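Local coordinates for protein mRNA export factor (Human herpesvirus 1, PDB 4YXP) that regulates viral gene expression, inhibiting cellular splicing and mediating nuclear export of intronless viral mRNAs, and homodimerizes through its folded C-terminal domain, at residues Ala96-Lys100 with Pro138-Ile142; Ile188-Val192 with Gly234-Ile238; Ile195-Leu199 with Tyr212-Gly216. One frame throughout, in Å; residues are numbered along the deposited sequence.

From the N terminus, contact 1 is the first to close: Pro138-Ile142 comes back to helix 93-109 after a largely helical excursion of 37 residues, before either of the others opens. Contact 2 opens at the start of helix 188-204 and closes at helix 230-241; contact 3 opens and closes within the span between the two segments of contact 2, folding the loop after helix 188-204 back onto that helix. Contacts 2 and 3 thus share helix 188-204, belong to the CHC2-type zinc finger region, and have centres about 16 Å apart. Contact 1 lies on the other side of the chain's centre from contact 2, about 27 Å between centres. All three touch the second subunit.

Contact 1. Residues Ala96-Lys100 with Pro138-Ile142; sequences ASTAK and PQDPI
Ala96 meets Pro141 with both its methyl group and its carbonyl oxygen. Its CB is 4.3 Å from Pro141 CG, while Ala96 O, already accepting the helical bond from Lys100 N, lies 3.8 Å from the same ring carbon. One turn of helix 93-109 is thereby laid against CG of the proline at the start of the short helix 141-144. Ala99, almost a turn further on, brings its CB to within 4.3 Å of Pro141 CG, so that both alanine methyls converge on that one atom. The small side chains probably help the helix backbone come close, the CA atoms of Lys100 and Pro141 being 4.3 Å apart, and Tyr268 of the second subunit packs on both Ala99 and Pro141. That tyrosine belongs to the C-terminal region important for homodimerization, which places this intrachain junction at the intertwined dimer interface. Within the chain, Phe89 of helix 75-91 also packs on Pro141. Lys100 completes the contact and supplies its polar bond. Its CB lies beside the backbone of Pro141, 4.1 Å from Pro141 CA, and the chain then runs past Gln139 O, bending at chi3 (138°) to deliver the ammonium group to Pro138. Lys100 NZ donates to Pro138 O at 3.2 Å, approaching from above the carbonyl plane, 38° out of it. The turn it reaches is itself held by an N-cap: Asp140 OD1 accepts from Ile142 N at 2.7 Å, nearly end-on to the carboxylate C-O bond but with a bent N-H···O angle of 135°. Ile143 N also donates to Asp140 OD1, and Trp125 NE1 donates to OD2, which anchors the capping carboxylate to helix 112-132.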
ATOM      1  N   ALA B  96       1.644   3.345  24.748  1.00 28.56           N
ATOM      2  CA  ALA B  96       2.139   3.974  23.527  1.00 27.00           C
ATOM      3  C   ALA B  96       2.566   2.941  22.488  1.00 26.87           C
ATOM      4  O   ALA B  96       2.344   3.136  21.296  1.00 25.35           O
ATOM      5  CB  ALA B  96       3.301   4.906  23.843  1.00 28.24           C
ATOM      6  N   SER B  97       3.186   1.853  22.936  1.00 30.16           N
ATOM      7  CA  SER B  97       3.628   0.805  22.019  1.00 33.14           C
ATOM      8  C   SER B  97       2.415   0.120  21.394  1.00 29.76           C
ATOM      9  O   SER B  97       2.397  -0.167  20.195  1.00 27.72           O
ATOM     10  CB  SER B  97       4.510  -0.222  22.738  1.00 38.94           C
ATOM     11  OG  SER B  97       3.742  -1.082  23.561  1.00 43.56           O
ATOM     12  N   THR B  98       1.405  -0.136  22.218  1.00 28.71           N
ATOM     13  CA  THR B  98       0.129  -0.657  21.743  1.00 28.95           C
ATOM     14  C   THR B  98      -0.470   0.271  20.686  1.00 27.23           C
ATOM     15  O   THR B  98      -0.829  -0.168  19.591  1.00 26.12           O
ATOM     16  CB  THR B  98      -0.868  -0.835  22.912  1.00 32.55           C
ATOM     17  OG1 THR B  98      -0.341  -1.776  23.854  1.00 36.51           O
ATOM     18  CG2 THR B  98      -2.214  -1.331  22.417  1.00 32.73           C
ATOM     19  N   ALA B  99      -0.568   1.558  21.015  1.00 27.37           N
ATOM     20  CA  ALA B  99      -1.135   2.547  20.097  1.00 27.71           C
ATOM     21  C   ALA B  99      -0.364   2.595  18.780  1.00 26.04           C
ATOM     22  O   ALA B  99      -0.956   2.676  17.698  1.00 25.97           O
ATOM     23  CB  ALA B  99      -1.145   3.919  20.745  1.00 28.72           C
ATOM     24  N   LYS B 100       0.958   2.548  18.882  1.00 24.47           N
ATOM     25  CA  LYS B 100       1.834   2.620  17.720  1.00 23.93           C
ATOM     26  C   LYS B 100       1.602   1.429  16.789  1.00 23.66           C
ATOM     27  O   LYS B 100       1.553   1.586  15.568  1.00 22.17           O
ATOM     28  CB  LYS B 100       3.294   2.681  18.183  1.00 25.77           C
ATOM     29  CG  LYS B 100       4.341   2.768  17.085  1.00 26.93           C
ATOM     30  CD  LYS B 100       5.704   3.110  17.683  1.00 31.31           C
ATOM     31  CE  LYS B 100       6.833   2.302  17.063  1.00 35.68           C
ATOM     32  NZ  LYS B 100       8.170   2.797  17.508  1.00 38.06           N
ATOM     33  N   PRO B 138      11.314   8.463  18.532  1.00 33.39           N
ATOM     34  CA  PRO B 138      10.824   7.357  17.697  1.00 34.18           C
ATOM     35  C   PRO B 138       9.699   6.534  18.326  1.00 31.58           C
ATOM     36  O   PRO B 138       8.942   5.901  17.590  1.00 30.77           O
ATOM     37  CB  PRO B 138      12.070   6.485  17.505  1.00 36.37           C
ATOM     38  CG  PRO B 138      13.213   7.394  17.727  1.00 37.28           C
ATOM     39  CD  PRO B 138      12.765   8.363  18.770  1.00 35.91           C
ATOM     40  N   GLN B 139       9.597   6.545  19.653  1.00 30.04           N
ATOM     41  CA  GLN B 139       8.619   5.728  20.375  1.00 31.76           C
ATOM     42  C   GLN B 139       7.252   6.409  20.383  1.00 29.53           C
ATOM     43  O   GLN B 139       6.235   5.799  20.714  1.00 29.81           O
ATOM     44  CB  GLN B 139       9.084   5.469  21.812  1.00 39.30           C
ATOM     45  CG  GLN B 139      10.497   4.898  21.932  1.00 46.54           C
ATOM     46  CD  GLN B 139      11.584   5.953  21.753  1.00 50.81           C
ATOM     47  OE1 GLN B 139      11.327   7.155  21.860  1.00 48.52           O
ATOM     48  NE2 GLN B 139      12.803   5.504  21.470  1.00 55.76           N
ATOM     49  N   ASP B 140       7.253   7.689  20.033  1.00 28.18           N
ATOM     50  CA  ASP B 140       6.042   8.469  19.827  1.00 27.81           C
ATOM     51  C   ASP B 140       5.169   7.774  18.769  1.00 24.75           C
ATOM     52  O   ASP B 140       5.662   7.459  17.693  1.00 24.12           O
ATOM     53  CB  ASP B 140       6.453   9.888  19.408  1.00 31.21           C
ATOM     54  CG  ASP B 140       5.286  10.788  19.078  1.00 30.90           C
ATOM     55  OD1 ASP B 140       4.423  10.395  18.266  1.00 29.24           O
ATOM     56  OD2 ASP B 140       5.264  11.918  19.615  1.00 30.92           O
ATOM     57  N   PRO B 141       3.882   7.506  19.071  1.00 25.27           N
ATOM     58  CA  PRO B 141       3.075   6.756  18.094  1.00 25.98           C
ATOM     59  C   PRO B 141       2.953   7.410  16.716  1.00 24.17           C
ATOM     60  O   PRO B 141       2.872   6.694  15.715  1.00 23.14           O
ATOM     61  CB  PRO B 141       1.698   6.677  18.763  1.00 26.89           C
ATOM     62  CG  PRO B 141       1.985   6.760  20.218  1.00 28.21           C
ATOM     63  CD  PRO B 141       3.156   7.693  20.341  1.00 27.39           C
ATOM     64  N   ILE B 142       2.937   8.738  16.665  1.00 22.67           N
ATOM     65  CA  ILE B 142       2.770   9.447  15.402  1.00 20.86           C
ATOM     66  C   ILE B 142       4.081   9.422  14.618  1.00 20.96           C
ATOM     67  O   ILE B 142       4.106   9.054  13.439  1.00 20.77           O
ATOM     68  CB  ILE B 142       2.273  10.890  15.645  1.00 20.64           C
ATOM     69  CG1 ILE B 142       0.863  10.854  16.235  1.00 22.30           C
ATOM     70  CG2 ILE B 142       2.285  11.699  14.348  1.00 20.00           C
ATOM     71  CD1 ILE B 142       0.303  12.215  16.625  1.00 25.62           C
TER

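Contact 2. Residues Ile188-Val192 with Gly234-Ile238; sequences IASFV and GLIEI
The flat group in this contact is the peptide joining Gly234 to Leu235: Ile188 lies over one of its faces, with CG1 4.0 Å from Gly234 CA and CG2 3.8 Å from Gly234 O. The motif is an antiparallel-leaning helix pair in the zinc finger region, helix 188-204 against helix 230-241, with local axes 10.1 Å apart and directions differing by 140°. Because Gly234 has no side chain, the isoleucine can rest directly on the backbone. With CG1 anti to the backbone N (chi1 -177°), Ile188 CG2 falls between the backbone N and the carbonyl carbon, where it meets Ile238 CG2 at 3.8 Å. Ile238 CD1 reaches Ala189 CB at 4.1 Å. Phe160 and Tyr164 of helix 146-167 also cover Ile238, whose side chain is about 5 Å from that of the zinc ligand His242. The second subunit closes in as well: its Ile19 packs on Ile188, and its Arg22 forms a salt bridge with Glu237. Leu235 lays CD2 4.0 Å from Ala189 CA and turns its other methyl, CD1, to Val192 CG2 at 4.2 Å.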
ATOM      1  N   ILE B 188       6.676  19.578  -4.353  1.00 30.98           N
ATOM      2  CA  ILE B 188       5.899  18.983  -3.271  1.00 29.77           C
ATOM      3  C   ILE B 188       6.088  17.465  -3.213  1.00 28.02           C
ATOM      4  O   ILE B 188       6.161  16.885  -2.126  1.00 26.72           O
ATOM      5  CB  ILE B 188       4.400  19.346  -3.400  1.00 30.23           C
ATOM      6  CG1 ILE B 188       3.602  18.776  -2.222  1.00 28.92           C
ATOM      7  CG2 ILE B 188       3.822  18.841  -4.721  1.00 31.45           C
ATOM      8  CD1 ILE B 188       4.003  19.339  -0.872  1.00 29.79           C
ATOM      9  N   ALA B 189       6.162  16.814  -4.368  1.00 27.17           N
ATOM     10  CA  ALA B 189       6.303  15.363  -4.388  1.00 24.87           C
ATOM     11  C   ALA B 189       7.625  14.948  -3.755  1.00 23.42           C
ATOM     12  O   ALA B 189       7.653  14.080  -2.880  1.00 24.65           O
ATOM     13  CB  ALA B 189       6.203  14.829  -5.806  1.00 26.44           C
ATOM     14  N   SER B 190       8.717  15.566  -4.190  1.00 23.35           N
ATOM     15  CA  SER B 190      10.027  15.231  -3.644  1.00 25.53           C
ATOM     16  C   SER B 190      10.122  15.652  -2.175  1.00 25.78           C
ATOM     17  O   SER B 190      10.793  14.994  -1.383  1.00 26.74           O
ATOM     18  CB  SER B 190      11.146  15.882  -4.466  1.00 27.77           C
ATOM     19  OG  SER B 190      10.957  17.274  -4.619  1.00 29.68           O
ATOM     20  N   PHE B 191       9.444  16.734  -1.806  1.00 23.97           N
ATOM     21  CA  PHE B 191       9.411  17.150  -0.401  1.00 23.74           C
ATOM     22  C   PHE B 191       8.799  16.061   0.471  1.00 23.54           C
ATOM     23  O   PHE B 191       9.400  15.618   1.455  1.00 23.00           O
ATOM     24  CB  PHE B 191       8.620  18.449  -0.218  1.00 24.57           C
ATOM     25  CG  PHE B 191       8.374  18.798   1.228  1.00 24.90           C
ATOM     26  CD1 PHE B 191       9.364  19.403   1.984  1.00 26.49           C
ATOM     27  CD2 PHE B 191       7.165  18.501   1.832  1.00 24.58           C
ATOM     28  CE1 PHE B 191       9.149  19.714   3.317  1.00 27.08           C
ATOM     29  CE2 PHE B 191       6.942  18.808   3.166  1.00 25.41           C
ATOM     30  CZ  PHE B 191       7.935  19.414   3.909  1.00 26.17           C
ATOM     31  N   VAL B 192       7.595  15.633   0.109  1.00 23.96           N
ATOM     32  CA  VAL B 192       6.866  14.655   0.902  1.00 23.30           C
ATOM     33  C   VAL B 192       7.670  13.363   1.051  1.00 22.58           C
ATOM     34  O   VAL B 192       7.803  12.826   2.146  1.00 20.75           O
ATOM     35  CB  VAL B 192       5.479  14.375   0.284  1.00 24.35           C
ATOM     36  CG1 VAL B 192       4.804  13.182   0.960  1.00 24.14           C
ATOM     37  CG2 VAL B 192       4.594  15.608   0.401  1.00 25.47           C
ATOM     38  N   GLY B 234      -1.154  19.942  -1.986  1.00 27.52           N
ATOM     39  CA  GLY B 234      -0.104  19.938  -2.985  1.00 27.68           C
ATOM     40  C   GLY B 234      -0.143  18.741  -3.916  1.00 26.86           C
ATOM     41  O   GLY B 234       0.031  18.882  -5.124  1.00 27.58           O
ATOM     42  N   LEU B 235      -0.372  17.559  -3.358  1.00 25.44           N
ATOM     43  CA  LEU B 235      -0.355  16.341  -4.155  1.00 25.36           C
ATOM     44  C   LEU B 235      -1.643  16.194  -4.956  1.00 28.02           C
ATOM     45  O   LEU B 235      -1.620  15.696  -6.079  1.00 29.73           O
ATOM     46  CB  LEU B 235      -0.129  15.122  -3.261  1.00 23.52           C
ATOM     47  CG  LEU B 235       1.290  15.008  -2.694  1.00 24.23           C
ATOM     48  CD1 LEU B 235       1.397  13.824  -1.752  1.00 23.65           C
ATOM     49  CD2 LEU B 235       2.338  14.891  -3.804  1.00 25.98           C
ATOM     50  N   ILE B 236      -2.760  16.644  -4.399  1.00 29.69           N
ATOM     51  CA  ILE B 236      -3.997  16.700  -5.171  1.00 32.52           C
ATOM     52  C   ILE B 236      -3.807  17.633  -6.368  1.00 33.99           C
ATOM     53  O   ILE B 236      -4.336  17.375  -7.449  1.00 34.10           O
ATOM     54  CB  ILE B 236      -5.187  17.148  -4.303  1.00 33.78           C
ATOM     55  CG1 ILE B 236      -5.544  16.051  -3.300  1.00 33.20           C
ATOM     56  CG2 ILE B 236      -6.404  17.482  -5.178  1.00 35.59           C
ATOM     57  CD1 ILE B 236      -6.583  16.464  -2.276  1.00 35.83           C
ATOM     58  N   GLU B 237      -3.059  18.716  -6.176  1.00 33.16           N
ATOM     59  CA  GLU B 237      -2.882  19.700  -7.238  1.00 33.13           C
ATOM     60  C   GLU B 237      -2.098  19.130  -8.420  1.00 30.86           C
ATOM     61  O   GLU B 237      -2.497  19.314  -9.568  1.00 32.51           O
ATOM     62  CB  GLU B 237      -2.175  20.957  -6.716  1.00 35.38           C
ATOM     63  CG  GLU B 237      -1.970  22.015  -7.801  1.00 38.53           C
ATOM     64  CD  GLU B 237      -1.515  23.356  -7.256  1.00 40.97           C
ATOM     65  OE1 GLU B 237      -0.764  23.379  -6.259  1.00 39.24           O
ATOM     66  OE2 GLU B 237      -1.911  24.392  -7.832  1.00 45.15           O
ATOM     67  N   ILE B 238      -0.990  18.443  -8.152  1.00 28.86           N
ATOM     68  CA  ILE B 238      -0.138  17.982  -9.244  1.00 29.62           C
ATOM     69  C   ILE B 238      -0.815  16.833  -9.989  1.00 28.40           C
ATOM     70  O   ILE B 238      -0.579  16.643 -11.180  1.00 26.98           O
ATOM     71  CB  ILE B 238       1.271  17.580  -8.748  1.00 30.65           C
ATOM     72  CG1 ILE B 238       1.220  16.382  -7.795  1.00 29.68           C
ATOM     73  CG2 ILE B 238       1.950  18.767  -8.084  1.00 32.29           C
ATOM     74  CD1 ILE B 238       2.592  15.807  -7.480  1.00 29.77           C
TER

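Contact 3. Residues Ile195-Leu199 with Tyr212-Gly216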
ATOM      1  N   ILE B 195      11.329  13.863   2.909  1.00 22.81           N
ATOM      2  CA  ILE B 195      11.200  14.157   4.335  1.00 23.39           C
ATOM      3  C   ILE B 195      10.701  12.929   5.091  1.00 22.79           C
ATOM      4  O   ILE B 195      11.264  12.560   6.121  1.00 22.33           O
ATOM      5  CB  ILE B 195      10.282  15.371   4.572  1.00 24.06           C
ATOM      6  CG1 ILE B 195      10.915  16.639   3.992  1.00 23.93           C
ATOM      7  CG2 ILE B 195       9.998  15.561   6.064  1.00 26.18           C
ATOM      8  CD1 ILE B 195      12.278  17.004   4.585  1.00 25.51           C
ATOM      9  N   LEU B 196       9.651  12.292   4.591  1.00 23.80           N
ATOM     10  CA  LEU B 196       9.130  11.094   5.240  1.00 24.91           C
ATOM     11  C   LEU B 196      10.184   9.984   5.267  1.00 25.33           C
ATOM     12  O   LEU B 196      10.295   9.258   6.253  1.00 25.72           O
ATOM     13  CB  LEU B 196       7.863  10.597   4.539  1.00 25.64           C
ATOM     14  CG  LEU B 196       6.603  11.461   4.646  1.00 25.40           C
ATOM     15  CD1 LEU B 196       5.431  10.742   3.998  1.00 24.71           C
ATOM     16  CD2 LEU B 196       6.272  11.820   6.090  1.00 25.24           C
ATOM     17  N   ALA B 197      10.955   9.851   4.191  1.00 24.79           N
ATOM     18  CA  ALA B 197      11.989   8.820   4.130  1.00 25.04           C
ATOM     19  C   ALA B 197      13.086   9.095   5.156  1.00 25.35           C
ATOM     20  O   ALA B 197      13.580   8.174   5.808  1.00 25.13           O
ATOM     21  CB  ALA B 197      12.582   8.732   2.734  1.00 24.46           C
ATOM     22  N   ARG B 198      13.471  10.361   5.287  1.00 25.94           N
ATOM     23  CA  ARG B 198      14.490  10.747   6.254  1.00 26.20           C
ATOM     24  C   ARG B 198      14.001  10.462   7.669  1.00 26.17           C
ATOM     25  O   ARG B 198      14.714   9.865   8.468  1.00 26.30           O
ATOM     26  CB  ARG B 198      14.853  12.227   6.106  1.00 26.34           C
ATOM     27  CG  ARG B 198      15.729  12.528   4.901  1.00 26.19           C
ATOM     28  CD  ARG B 198      15.831  14.025   4.626  1.00 26.18           C
ATOM     29  NE  ARG B 198      16.476  14.772   5.705  1.00 26.98           N
ATOM     30  CZ  ARG B 198      17.785  14.993   5.799  1.00 28.76           C
ATOM     31  NH1 ARG B 198      18.621  14.511   4.888  1.00 29.57           N
ATOM     32  NH2 ARG B 198      18.267  15.697   6.817  1.00 29.41           N
ATOM     33  N   LEU B 199      12.778  10.884   7.968  1.00 25.18           N
ATOM     34  CA  LEU B 199      12.212  10.683   9.295  1.00 25.36           C
ATOM     35  C   LEU B 199      12.077   9.188   9.597  1.00 23.75           C
ATOM     36  O   LEU B 199      12.454   8.732  10.671  1.00 22.39           O
ATOM     37  CB  LEU B 199      10.856  11.386   9.409  1.00 25.33           C
ATOM     38  CG  LEU B 199      10.192  11.406  10.787  1.00 26.73           C
ATOM     39  CD1 LEU B 199      11.099  12.050  11.831  1.00 27.14           C
ATOM     40  CD2 LEU B 199       8.864  12.144  10.721  1.00 27.91           C
ATOM     41  N   TYR B 212      16.342  17.821  14.555  1.00 30.07           N
ATOM     42  CA  TYR B 212      15.427  18.656  13.777  1.00 29.23           C
ATOM     43  C   TYR B 212      15.900  18.785  12.327  1.00 29.90           C
ATOM     44  O   TYR B 212      15.099  19.025  11.425  1.00 28.69           O
ATOM     45  CB  TYR B 212      15.293  20.054  14.390  1.00 29.47           C
ATOM     46  CG  TYR B 212      14.484  20.147  15.675  1.00 28.59           C
ATOM     47  CD1 TYR B 212      13.921  19.023  16.268  1.00 27.36           C
ATOM     48  CD2 TYR B 212      14.276  21.378  16.284  1.00 29.14           C
ATOM     49  CE1 TYR B 212      13.178  19.129  17.442  1.00 27.83           C
ATOM     50  CE2 TYR B 212      13.541  21.492  17.448  1.00 29.49           C
ATOM     51  CZ  TYR B 212      12.994  20.368  18.024  1.00 29.55           C
ATOM     52  OH  TYR B 212      12.260  20.496  19.183  1.00 31.59           O
ATOM     53  N   ALA B 213      17.204  18.633  12.110  1.00 32.14           N
ATOM     54  CA  ALA B 213      17.777  18.723  10.768  1.00 32.40           C
ATOM     55  C   ALA B 213      17.203  17.644   9.852  1.00 30.60           C
ATOM     56  O   ALA B 213      17.194  17.793   8.629  1.00 29.99           O
ATOM     57  CB  ALA B 213      19.296  18.613  10.832  1.00 32.98           C
ATOM     58  N   THR B 214      16.725  16.558  10.453  1.00 29.47           N
ATOM     59  CA  THR B 214      16.068  15.491   9.713  1.00 29.72           C
ATOM     60  C   THR B 214      14.902  16.046   8.894  1.00 28.77           C
ATOM     61  O   THR B 214      14.648  15.596   7.777  1.00 28.51           O
ATOM     62  CB  THR B 214      15.550  14.390  10.661  1.00 29.60           C
ATOM     63  OG1 THR B 214      16.629  13.900  11.469  1.00 29.82           O
ATOM     64  CG2 THR B 214      14.941  13.230   9.875  1.00 29.81           C
ATOM     65  N   LEU B 215      14.200  17.025   9.458  1.00 28.28           N
ATOM     66  CA  LEU B 215      13.057  17.645   8.795  1.00 28.78           C
ATOM     67  C   LEU B 215      13.443  18.921   8.047  1.00 28.06           C
ATOM     68  O   LEU B 215      12.574  19.684   7.621  1.00 28.60           O
ATOM     69  CB  LEU B 215      11.957  17.972   9.814  1.00 31.86           C
ATOM     70  CG  LEU B 215      11.164  16.834  10.474  1.00 34.04           C
ATOM     71  CD1 LEU B 215      10.641  15.836   9.445  1.00 33.31           C
ATOM     72  CD2 LEU B 215      11.987  16.125  11.534  1.00 36.60           C
ATOM     73  N   GLY B 216      14.742  19.158   7.892  1.00 26.70           N
ATOM     74  CA  GLY B 216      15.218  20.321   7.163  1.00 27.57           C
ATOM     75  C   GLY B 216      15.205  21.600   7.973  1.00 28.26           C
ATOM     76  O   GLY B 216      15.218  22.697   7.415  1.00 28.19           O
TER
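Ala213 and Thr214 offer consecutive carbonyl oxygens to Arg198, which grips the 3-10 turn 212-214 and fastens it to helix 188-204, within the zinc finger region. Ala213 O accepts from Arg198 NH2 at 3.0 Å, with the donor well above the carbonyl plane. Thr214 O takes the straighter bond, from Arg198 NE at 2.9 Å with an N-H···O angle of 171°, and lies almost in the guanidinium plane. A bend at chi3 (64°) turns the NE and NH2 edge toward this pair of oxygens. Together the two bonds fix the rotation of the guanidinium; its remaining nitrogen, NH1, donates to Arg180 O and makes a long, weak ion pair with Asp6 of the second subunit. Thr214 also packs through its methyl: CG2 lies 3.7 Å from both Arg198 O and Leu199 N, against the helix backbone, while OG1 bonds to Asp211 O. Leu215 then carries the apolar side. Its CD1 presses on Ile195 CG2 at 3.5 Å, tighter than usual for two carbons, the side chains crossing at about a right angle. Its CD2 meets Leu199 CD1 at 4.2 Å. Gly216 N also donates to Ala213 O, at 2.9 Å, from the face opposite to that used by Arg198 NH2.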